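Local coordinates for fibronectin-binding protein (Streptococcus pyogenes, PDB 5A0L) that probably attaches the bacterium covalently to a host molecule, using a reactive internal thioester carried by its N-terminal adhesin domain, at residues Tyr55-Thr60 and Asn66-Ile71; Asn101-Gly106 and Ser186-Asn191; Ile124-Asn129 and Lys169-Pro174. All coordinates share one frame; numbering follows the deposited sequence.

Interaction 1: residues Tyr55-Thr60 and Asn66-Ile71; sequences YFPRPT and NFYKKI
Pro57 and Asn66 are the closest backbone partners, with CA atoms 6.2 Å apart, where an extended loop passes the beginning of strand 66-72 in the closed antiparallel barrel. The Tyr55-Thr60 segment belongs to the connection from strand 45-49 to strand 66-72; its backbone angles are of the polyproline type, and no regular secondary structure forms. The Asn66-Ile71 segment runs out along the strand, so the contact is limited to Asn66 and Tyr68 on that side.

The bridge between them is a side chain bonded to a main-chain amide. Arg58 N donates to Asn66 OD1 over 2.9 Å, with an N-H...O angle of 165°. The donor stands 26° out of the carbonyl plane of the amide. Asn66 delivers this oxygen with CG anti to its own carbonyl carbon (chi1 -58°), turning the amide toward the loop. OD1 of Asn66 also lies 3.4 Å from Pro57 CA, so the oxygen rests over the Pro57-Arg58 junction and holds the loop by its backbone. The aliphatic root of the Arg58 side chain passes the same oxygen before the guanidinium turns off from the strand.

Outside the pair, backbone bonds from Arg58 to Asp23 and from Asn66 to Gly21 join both segments to strand 19-23, while Leu203 of strand 203-205 touches both Pro57 and Tyr68. Two residues along from Asn66, Tyr68 crosses the proline ring at about a right angle. Its OH, hydrogen-bonded to Gln201 O, lies 3.6 Å from Pro57 CG.

Interaction 2: residues Asn101-Gly106 and Ser186-Asn191; sequences NVIYNG and SGYRLN
Tyr188 reaches from an irregular loop onto the last turn of helix 92-105 and meets Tyr104 there in a T-shaped stack. The edge of Tyr104 is directed at the face of Tyr188; the centroids are 5.2 Å apart and the planes stand at 66°. Closest at the ring level is Tyr104 CD1, 3.8 Å from Tyr188 CZ. The Tyr188 hydroxyl lies at the edge of the Tyr104 ring, near its plane, and touches the helix backbone, OH 3.5 Å from Tyr104 CA. Its approach to the Tyr104 backbone amide is too poorly angled for a hydrogen bond.

One residue back, Ile103 turns CG2 to the same hydroxyl at 3.6 Å, and its CG1 packs 3.7 Å from Leu190 CD1. Leu190 and Tyr188 thus approach the helix side by side. With CG opposite the backbone N (chi1 -169°), the ring of Tyr188 is carried toward the helix.

The helix end is held by Asn105, whose ND2 donates to Asn101 O at 2.9 Å, from the face opposite that used by Asn105 N. Farther out, Ile184 and Pro185 touch Tyr104, Ile131 of helix 120-135 backs Ile103, and the contact joins helix 92-105 to the loop leading into barrel strand 191-195.

Interaction 3: residues Ile124-Asn129 and Lys169-Pro174; sequences ILVTQN and KKLIDP. With ZN (zinc ion), chain D.
Leu171 meets Val126 where helix 158-172 packs on helix 120-135, both in the helical part of the thioester domain. From CB, which points toward the other helix, the side chain extends through CG to a fork, CG lying opposite the carbonyl carbon (chi1 -69°). CB and CG themselves stay clear of the Ile124-Asn129 segment, and the branches make the contacts. Leu171 CD1 sits 3.9 Å from Val126 CG1, the two side chains crossing at about a right angle, and 4.3 Å from Thr127 CA, so this methyl lies against the helix backbone as well as a side chain. Leu171 CD2 takes another direction and lies 3.6 Å from Asn105 CB on helix 92-105. One leucine therefore touches two helices with its two methyls.

Val126 offers CG1 because that branch is anti to the backbone N (chi1 169°); Met164, Ala167 and Leu168 of helix 158-172 also pack on this valine. Ala130, a turn beyond, adds to the cover of Leu171. The polar tip of Thr127 is occupied elsewhere, OG1 bonding to Ala123 O and Tyr107 N. Asn129 similarly turns back on its own helix, where ND2 donates to Leu125 O at 2.9 Å from above the carbonyl plane.

Past the helix end, Asp173 points away from this interface. Its OD2 binds a zinc ion at 2.0 Å together with two waters, while OD1 accepts from Asn175 N in an Asx turn.

Between the helices themselves the attraction is dispersive and hydrophobic: methyls meet methyls or backbone carbon, Thr127 OG1 and Asn129 ND2 bond within the chain, and the spacing probably depends on the fit of apolar groups rather than on directed bonds.

Following the chain from the N terminus, interaction 1 closes first, fastening the loop after strand 45-49 to barrel strand 66-72. Helix 92-105 then opens interaction 2, a long loop closed only at residues 186-191, just before strand 191-195. Nested inside it, interaction 3 joins helices 120-135 and 158-172. The nested pair lie side by side: Val102 CG2 is 3.4 Å from Leu171 O. Interactions 1 and 2 are in series but meet where Ile71 and Lys70 pack against Asn191, on neighbouring antiparallel strands. Together they tie a loop to the barrel, a helix to the loop entering the barrel, and helix to helix.

Interaction 1: residues Tyr55-Thr60 and Asn66-Ile71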
loop_
_atom_site.group_PDB
_atom_site.type_symbol
_atom_site.label_atom_id
_atom_site.label_comp_id
_atom_site.label_asym_id
_atom_site.label_seq_id
_atom_site.Cartn_x
_atom_site.Cartn_y
_atom_site.Cartn_z
ATOM N N TYR A 55 8.544 8.873 6.636
ATOM C CA TYR A 55 7.305 9.524 7.081
ATOM C C TYR A 55 6.147 9.337 6.077
ATOM O O TYR A 55 6.322 9.488 4.877
ATOM C CB TYR A 55 7.508 11.032 7.268
ATOM C CG TYR A 55 8.560 11.480 8.238
ATOM C CD1 TYR A 55 8.705 10.896 9.467
ATOM C CD2 TYR A 55 9.393 12.547 7.908
ATOM C CE1 TYR A 55 9.673 11.372 10.376
ATOM C CE2 TYR A 55 10.344 13.027 8.792
ATOM C CZ TYR A 55 10.499 12.421 10.018
ATOM O OH TYR A 55 11.452 12.906 10.896
ATOM N N PHE A 56 4.947 9.089 6.620
ATOM C CA PHE A 56 3.756 9.081 5.792
ATOM C C PHE A 56 3.489 10.458 5.236
ATOM O O PHE A 56 3.808 11.487 5.895
ATOM C CB PHE A 56 2.526 8.614 6.594
ATOM C CG PHE A 56 2.333 7.089 6.618
ATOM C CD1 PHE A 56 3.219 6.244 7.252
ATOM C CD2 PHE A 56 1.305 6.518 5.931
ATOM C CE1 PHE A 56 3.028 4.867 7.238
ATOM C CE2 PHE A 56 1.111 5.153 5.924
ATOM C CZ PHE A 56 1.947 4.351 6.609
ATOM N N PRO A 57 2.903 10.545 4.060
ATOM C CA PRO A 57 2.426 11.847 3.575
ATOM C C PRO A 57 1.556 12.549 4.621
ATOM O O PRO A 57 0.808 11.931 5.374
ATOM C CB PRO A 57 1.562 11.480 2.359
ATOM C CG PRO A 57 2.177 10.206 1.883
ATOM C CD PRO A 57 2.537 9.453 3.143
ATOM N N ARG A 58 1.687 13.881 4.662
ATOM C CA ARG A 58 0.870 14.728 5.521
ATOM C C ARG A 58 -0.616 14.650 5.150
ATOM O O ARG A 58 -0.973 14.375 4.003
ATOM C CB ARG A 58 1.370 16.180 5.435
ATOM C CG ARG A 58 2.818 16.385 5.891
ATOM C CD ARG A 58 3.077 15.752 7.259
ATOM N NE ARG A 58 2.210 16.309 8.299
ATOM C CZ ARG A 58 1.689 15.613 9.308
ATOM N NH1 ARG A 58 1.908 14.305 9.422
ATOM N NH2 ARG A 58 0.903 16.224 10.182
ATOM N N PRO A 59 -1.495 14.980 6.110
ATOM C CA PRO A 59 -2.914 15.093 5.803
ATOM C C PRO A 59 -3.176 16.073 4.680
ATOM O O PRO A 59 -2.473 17.090 4.541
ATOM C CB PRO A 59 -3.537 15.582 7.122
ATOM C CG PRO A 59 -2.612 15.073 8.179
ATOM C CD PRO A 59 -1.235 15.202 7.540
ATOM N N THR A 60 -4.215 15.838 3.911
ATOM C CA THR A 60 -4.614 16.743 2.860
ATOM C C THR A 60 -4.769 18.172 3.389
ATOM O O THR A 60 -5.301 18.394 4.483
ATOM C CB THR A 60 -5.927 16.310 2.211
ATOM O OG1 THR A 60 -6.021 14.891 2.249
ATOM C CG2 THR A 60 -5.999 16.825 0.787
ATOM N N ASN A 66 3.386 17.166 0.075
ATOM C CA ASN A 66 4.242 16.146 -0.471
ATOM C C ASN A 66 3.986 15.971 -1.965
ATOM O O ASN A 66 2.861 15.662 -2.366
ATOM C CB ASN A 66 4.031 14.841 0.278
ATOM C CG ASN A 66 4.288 14.949 1.734
ATOM O OD1 ASN A 66 3.384 15.005 2.574
ATOM N ND2 ASN A 66 5.561 15.014 2.070
ATOM N N PHE A 67 5.049 16.124 -2.762
ATOM C CA PHE A 67 4.981 15.949 -4.186
ATOM C C PHE A 67 5.844 14.761 -4.644
ATOM O O PHE A 67 6.814 14.407 -3.966
ATOM C CB PHE A 67 5.360 17.251 -4.915
ATOM C CG PHE A 67 4.353 18.343 -4.675
ATOM C CD1 PHE A 67 3.108 18.322 -5.304
ATOM C CD2 PHE A 67 4.602 19.344 -3.753
ATOM C CE1 PHE A 67 2.156 19.324 -5.042
ATOM C CE2 PHE A 67 3.656 20.338 -3.503
ATOM C CZ PHE A 67 2.444 20.316 -4.151
ATOM N N TYR A 68 5.477 14.217 -5.802
ATOM C CA TYR A 68 5.969 12.951 -6.257
ATOM C C TYR A 68 6.124 12.910 -7.771
ATOM O O TYR A 68 5.348 13.507 -8.522
ATOM C CB TYR A 68 4.940 11.873 -5.843
ATOM C CG TYR A 68 4.909 11.579 -4.392
ATOM C CD1 TYR A 68 5.726 10.580 -3.865
ATOM C CD2 TYR A 68 4.049 12.270 -3.512
ATOM C CE1 TYR A 68 5.773 10.301 -2.550
ATOM C CE2 TYR A 68 4.111 12.004 -2.149
ATOM C CZ TYR A 68 4.993 10.998 -1.669
ATOM O OH TYR A 68 5.020 10.664 -0.321
ATOM N N LYS A 69 7.110 12.097 -8.190
ATOM C CA LYS A 69 7.299 11.719 -9.587
ATOM C C LYS A 69 6.761 10.301 -9.809
ATOM O O LYS A 69 7.097 9.407 -9.031
ATOM C CB LYS A 69 8.810 11.778 -9.920
ATOM C CG LYS A 69 9.181 11.249 -11.285
ATOM C CD LYS A 69 10.697 11.278 -11.480
ATOM C CE LYS A 69 11.198 12.554 -12.006
ATOM N NZ LYS A 69 12.556 12.194 -12.500
ATOM N N LYS A 70 5.966 10.138 -10.877
ATOM C CA LYS A 70 5.355 8.822 -11.157
ATOM C C LYS A 70 6.270 7.999 -12.070
ATOM O O LYS A 70 6.668 8.478 -13.128
ATOM C CB LYS A 70 4.003 9.036 -11.793
ATOM C CG LYS A 70 3.220 7.740 -12.006
ATOM C CD LYS A 70 1.823 7.953 -12.508
ATOM C CE LYS A 70 1.737 8.376 -13.941
ATOM N NZ LYS A 70 1.919 7.226 -14.863
ATOM N N ILE A 71 6.510 6.754 -11.652
ATOM C CA ILE A 71 7.412 5.782 -12.331
ATOM C C ILE A 71 6.617 4.499 -12.551
ATOM O O ILE A 71 5.792 4.120 -11.725
ATOM C CB ILE A 71 8.663 5.491 -11.427
ATOM C CG1 ILE A 71 9.406 6.839 -11.227
ATOM C CG2 ILE A 71 9.652 4.461 -11.987
ATOM C CD1 ILE A 71 10.517 6.791 -10.235
#

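Interaction 2: residues Asn101-Gly106 and Ser186-Asn191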
loop_
_atom_site.group_PDB
_atom_site.type_symbol
_atom_site.label_atom_id
_atom_site.label_comp_id
_atom_site.label_asym_id
_atom_site.label_seq_id
_atom_site.Cartn_x
_atom_site.Cartn_y
_atom_site.Cartn_z
ATOM N N ASN A 101 0.574 -9.406 -7.037
ATOM C CA ASN A 101 -0.466 -10.269 -6.545
ATOM C C ASN A 101 -0.991 -9.829 -5.186
ATOM O O ASN A 101 -2.193 -9.986 -4.909
ATOM C CB ASN A 101 -0.043 -11.734 -6.580
ATOM C CG ASN A 101 -0.199 -12.349 -7.956
ATOM O OD1 ASN A 101 -1.269 -12.894 -8.284
ATOM N ND2 ASN A 101 0.836 -12.251 -8.787
ATOM N N VAL A 102 -0.138 -9.275 -4.323
ATOM C CA VAL A 102 -0.632 -8.689 -3.085
ATOM C C VAL A 102 -1.653 -7.577 -3.344
ATOM O O VAL A 102 -2.757 -7.558 -2.788
ATOM C CB VAL A 102 0.516 -8.149 -2.209
ATOM C CG1 VAL A 102 -0.003 -7.255 -1.093
ATOM C CG2 VAL A 102 1.318 -9.309 -1.648
ATOM N N ILE A 103 -1.293 -6.648 -4.228
ATOM C CA ILE A 103 -2.170 -5.504 -4.479
ATOM C C ILE A 103 -3.481 -5.981 -5.130
ATOM O O ILE A 103 -4.558 -5.494 -4.759
ATOM C CB ILE A 103 -1.456 -4.427 -5.319
ATOM C CG1 ILE A 103 -0.307 -3.776 -4.534
ATOM C CG2 ILE A 103 -2.410 -3.403 -5.849
ATOM C CD1 ILE A 103 -0.745 -2.938 -3.383
ATOM N N TYR A 104 -3.397 -6.884 -6.106
ATOM C CA TYR A 104 -4.587 -7.317 -6.807
ATOM C C TYR A 104 -5.587 -8.006 -5.856
ATOM O O TYR A 104 -6.811 -7.939 -6.071
ATOM C CB TYR A 104 -4.186 -8.253 -7.959
ATOM C CG TYR A 104 -5.309 -8.554 -8.913
ATOM C CD1 TYR A 104 -5.990 -7.522 -9.573
ATOM C CD2 TYR A 104 -5.671 -9.887 -9.214
ATOM C CE1 TYR A 104 -7.052 -7.797 -10.431
ATOM C CE2 TYR A 104 -6.707 -10.154 -10.103
ATOM C CZ TYR A 104 -7.371 -9.117 -10.729
ATOM O OH TYR A 104 -8.456 -9.347 -11.575
ATOM N N ASN A 105 -5.056 -8.648 -4.819
ATOM C CA ASN A 105 -5.858 -9.347 -3.839
ATOM C C ASN A 105 -6.281 -8.532 -2.622
ATOM O O ASN A 105 -7.147 -8.956 -1.858
ATOM C CB ASN A 105 -5.178 -10.638 -3.426
ATOM C CG ASN A 105 -5.353 -11.675 -4.475
ATOM O OD1 ASN A 105 -6.455 -12.247 -4.582
ATOM N ND2 ASN A 105 -4.360 -11.872 -5.357
ATOM N N GLY A 106 -5.645 -7.375 -2.439
ATOM C CA GLY A 106 -5.894 -6.494 -1.306
ATOM C C GLY A 106 -6.865 -5.378 -1.667
ATOM O O GLY A 106 -7.625 -5.454 -2.627
ATOM N N SER A 186 -3.924 -9.617 -18.060
ATOM C CA SER A 186 -2.898 -9.343 -19.027
ATOM C C SER A 186 -2.619 -7.854 -18.983
ATOM O O SER A 186 -3.540 -7.048 -18.993
ATOM C CB SER A 186 -3.363 -9.715 -20.439
ATOM O OG SER A 186 -2.313 -9.545 -21.356
ATOM N N GLY A 187 -1.349 -7.501 -18.895
ATOM C CA GLY A 187 -0.934 -6.088 -18.912
ATOM C C GLY A 187 -1.057 -5.355 -17.582
ATOM O O GLY A 187 -0.817 -4.151 -17.512
ATOM N N TYR A 188 -1.429 -6.068 -16.535
ATOM C CA TYR A 188 -1.560 -5.471 -15.196
ATOM C C TYR A 188 -0.279 -4.715 -14.849
ATOM O O TYR A 188 0.813 -5.268 -14.930
ATOM C CB TYR A 188 -1.817 -6.547 -14.132
ATOM C CG TYR A 188 -2.233 -6.055 -12.765
ATOM C CD1 TYR A 188 -3.417 -5.357 -12.581
ATOM C CD2 TYR A 188 -1.474 -6.353 -11.645
ATOM C CE1 TYR A 188 -3.805 -4.929 -11.329
ATOM C CE2 TYR A 188 -1.852 -5.926 -10.382
ATOM C CZ TYR A 188 -3.033 -5.228 -10.224
ATOM O OH TYR A 188 -3.394 -4.856 -8.952
ATOM N N ARG A 189 -0.435 -3.492 -14.349
ATOM C CA ARG A 189 0.709 -2.634 -14.049
ATOM C C ARG A 189 0.352 -1.730 -12.870
ATOM O O ARG A 189 -0.770 -1.232 -12.780
ATOM C CB ARG A 189 1.055 -1.762 -15.264
ATOM C CG ARG A 189 2.360 -0.976 -15.117
ATOM C CD ARG A 189 2.705 -0.139 -16.347
ATOM N NE ARG A 189 2.663 -0.924 -17.566
ATOM C CZ ARG A 189 2.614 -0.412 -18.794
ATOM N NH1 ARG A 189 2.643 0.899 -18.982
ATOM N NH2 ARG A 189 2.516 -1.220 -19.826
ATOM N N LEU A 190 1.353 -1.499 -12.016
ATOM C CA LEU A 190 1.250 -0.542 -10.929
ATOM C C LEU A 190 2.318 0.533 -11.128
ATOM O O LEU A 190 3.106 0.502 -12.073
ATOM C CB LEU A 190 1.378 -1.194 -9.554
ATOM C CG LEU A 190 0.377 -2.316 -9.297
ATOM C CD1 LEU A 190 0.707 -2.950 -7.958
ATOM C CD2 LEU A 190 -1.075 -1.827 -9.315
ATOM N N ASN A 191 2.335 1.500 -10.205
ATOM C CA ASN A 191 3.229 2.652 -10.279
ATOM C C ASN A 191 3.867 2.900 -8.933
ATOM O O ASN A 191 3.238 2.723 -7.887
ATOM C CB ASN A 191 2.458 3.885 -10.759
ATOM C CG ASN A 191 1.888 3.699 -12.140
ATOM O OD1 ASN A 191 0.807 3.086 -12.314
ATOM N ND2 ASN A 191 2.634 4.147 -13.126
#

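Interaction 3: residues Ile124-Asn129 and Lys169-Pro174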
loop_
_atom_site.group_PDB
_atom_site.type_symbol
_atom_site.label_atom_id
_atom_site.label_comp_id
_atom_site.label_asym_id
_atom_site.label_seq_id
_atom_site.Cartn_x
_atom_site.Cartn_y
_atom_site.Cartn_z
ATOM N N ILE A 124 -7.229 -1.519 4.141
ATOM C CA ILE A 124 -5.997 -0.778 3.797
ATOM C C ILE A 124 -4.887 -1.197 4.769
ATOM O O ILE A 124 -3.758 -1.458 4.345
ATOM C CB ILE A 124 -6.281 0.734 3.857
ATOM C CG1 ILE A 124 -7.187 1.156 2.702
ATOM C CG2 ILE A 124 -4.983 1.538 3.822
ATOM C CD1 ILE A 124 -7.773 2.540 2.836
ATOM N N LEU A 125 -5.187 -1.266 6.047
ATOM C CA LEU A 125 -4.182 -1.614 7.043
ATOM C C LEU A 125 -3.610 -3.010 6.801
ATOM O O LEU A 125 -2.379 -3.217 6.903
ATOM C CB LEU A 125 -4.753 -1.455 8.442
ATOM C CG LEU A 125 -3.843 -1.722 9.611
ATOM C CD1 LEU A 125 -2.596 -0.846 9.573
ATOM C CD2 LEU A 125 -4.665 -1.476 10.900
ATOM N N VAL A 126 -4.474 -3.973 6.511
ATOM C CA VAL A 126 -4.002 -5.324 6.174
ATOM C C VAL A 126 -3.110 -5.306 4.938
ATOM O O VAL A 126 -2.007 -5.886 4.943
ATOM C CB VAL A 126 -5.183 -6.283 5.994
ATOM C CG1 VAL A 126 -4.750 -7.603 5.381
ATOM C CG2 VAL A 126 -5.881 -6.519 7.310
ATOM N N THR A 127 -3.564 -4.662 3.889
ATOM C CA THR A 127 -2.822 -4.646 2.642
ATOM C C THR A 127 -1.475 -3.966 2.838
ATOM O O THR A 127 -0.449 -4.414 2.311
ATOM C CB THR A 127 -3.624 -3.964 1.531
ATOM O OG1 THR A 127 -4.928 -4.580 1.421
ATOM C CG2 THR A 127 -2.952 -4.072 0.205
ATOM N N GLN A 128 -1.479 -2.887 3.608
ATOM C CA GLN A 128 -0.253 -2.139 3.904
ATOM C C GLN A 128 0.764 -3.038 4.602
ATOM O O GLN A 128 1.974 -2.970 4.310
ATOM C CB GLN A 128 -0.609 -0.941 4.790
ATOM C CG GLN A 128 0.604 -0.077 5.175
ATOM C CD GLN A 128 1.220 0.589 3.987
ATOM O OE1 GLN A 128 0.750 1.641 3.525
ATOM N NE2 GLN A 128 2.268 -0.039 3.429
ATOM N N ASN A 129 0.313 -3.861 5.532
ATOM C CA ASN A 129 1.217 -4.776 6.202
ATOM C C ASN A 129 1.771 -5.834 5.243
ATOM O O ASN A 129 2.961 -6.180 5.339
ATOM C CB ASN A 129 0.543 -5.431 7.405
ATOM C CG ASN A 129 0.654 -4.588 8.647
ATOM O OD1 ASN A 129 1.653 -4.668 9.351
ATOM N ND2 ASN A 129 -0.313 -3.731 8.896
ATOM N N LYS A 169 -2.608 -13.503 6.218
ATOM C CA LYS A 169 -1.936 -14.767 5.972
ATOM C C LYS A 169 -2.020 -15.162 4.491
ATOM O O LYS A 169 -1.039 -15.617 3.903
ATOM C CB LYS A 169 -2.555 -15.874 6.810
ATOM C CG LYS A 169 -2.305 -15.756 8.286
ATOM C CD LYS A 169 -3.012 -16.898 9.021
ATOM C CE LYS A 169 -2.926 -16.708 10.501
ATOM N NZ LYS A 169 -3.762 -17.718 11.206
ATOM N N LYS A 170 -3.193 -14.975 3.883
ATOM C CA LYS A 170 -3.355 -15.327 2.478
ATOM C C LYS A 170 -2.494 -14.444 1.583
ATOM O O LYS A 170 -1.927 -14.891 0.581
ATOM C CB LYS A 170 -4.830 -15.277 2.064
ATOM C CG LYS A 170 -5.702 -16.326 2.772
ATOM C CD LYS A 170 -7.190 -16.201 2.441
ATOM C CE LYS A 170 -8.088 -17.030 3.366
ATOM N NZ LYS A 170 -9.490 -16.640 3.040
ATOM N N LEU A 171 -2.415 -13.158 1.916
ATOM C CA LEU A 171 -1.677 -12.203 1.114
ATOM C C LEU A 171 -0.181 -12.470 1.092
ATOM O O LEU A 171 0.454 -12.154 0.086
ATOM C CB LEU A 171 -1.946 -10.763 1.541
ATOM C CG LEU A 171 -3.336 -10.196 1.266
ATOM C CD1 LEU A 171 -3.489 -8.841 1.948
ATOM C CD2 LEU A 171 -3.594 -10.056 -0.228
ATOM N N ILE A 172 0.376 -12.979 2.196
ATOM C CA ILE A 172 1.829 -13.168 2.290
ATOM C C ILE A 172 2.258 -14.601 1.985
ATOM O O ILE A 172 3.447 -14.924 2.059
ATOM C CB ILE A 172 2.396 -12.681 3.643
ATOM C CG1 ILE A 172 1.867 -13.517 4.822
ATOM C CG2 ILE A 172 2.100 -11.197 3.838
ATOM C CD1 ILE A 172 2.490 -13.166 6.164
ATOM N N ASP A 173 1.326 -15.474 1.599
ATOM C CA ASP A 173 1.698 -16.829 1.233
ATOM C C ASP A 173 2.501 -16.797 -0.062
ATOM O O ASP A 173 2.106 -16.167 -1.043
ATOM C CB ASP A 173 0.422 -17.640 1.034
ATOM C CG ASP A 173 0.707 -19.152 0.903
ATOM O OD1 ASP A 173 1.419 -19.559 -0.005
ATOM O OD2 ASP A 173 0.232 -19.973 1.716
ATOM N N PRO A 174 3.641 -17.550 -0.094
ATOM C CA PRO A 174 4.464 -17.506 -1.303
ATOM C C PRO A 174 3.817 -18.113 -2.536
ATOM O O PRO A 174 4.225 -17.792 -3.659
ATOM C CB PRO A 174 5.722 -18.301 -0.918
ATOM C CG PRO A 174 5.247 -19.206 0.168
ATOM C CD PRO A 174 4.232 -18.387 0.942
HETATM ZN ZN ZN D . 0.798 -21.850 1.434
HETATM O O HOH W 1 -0.036 -22.743 -0.417
HETATM O O HOH W 2 -0.016 -22.776 2.990
#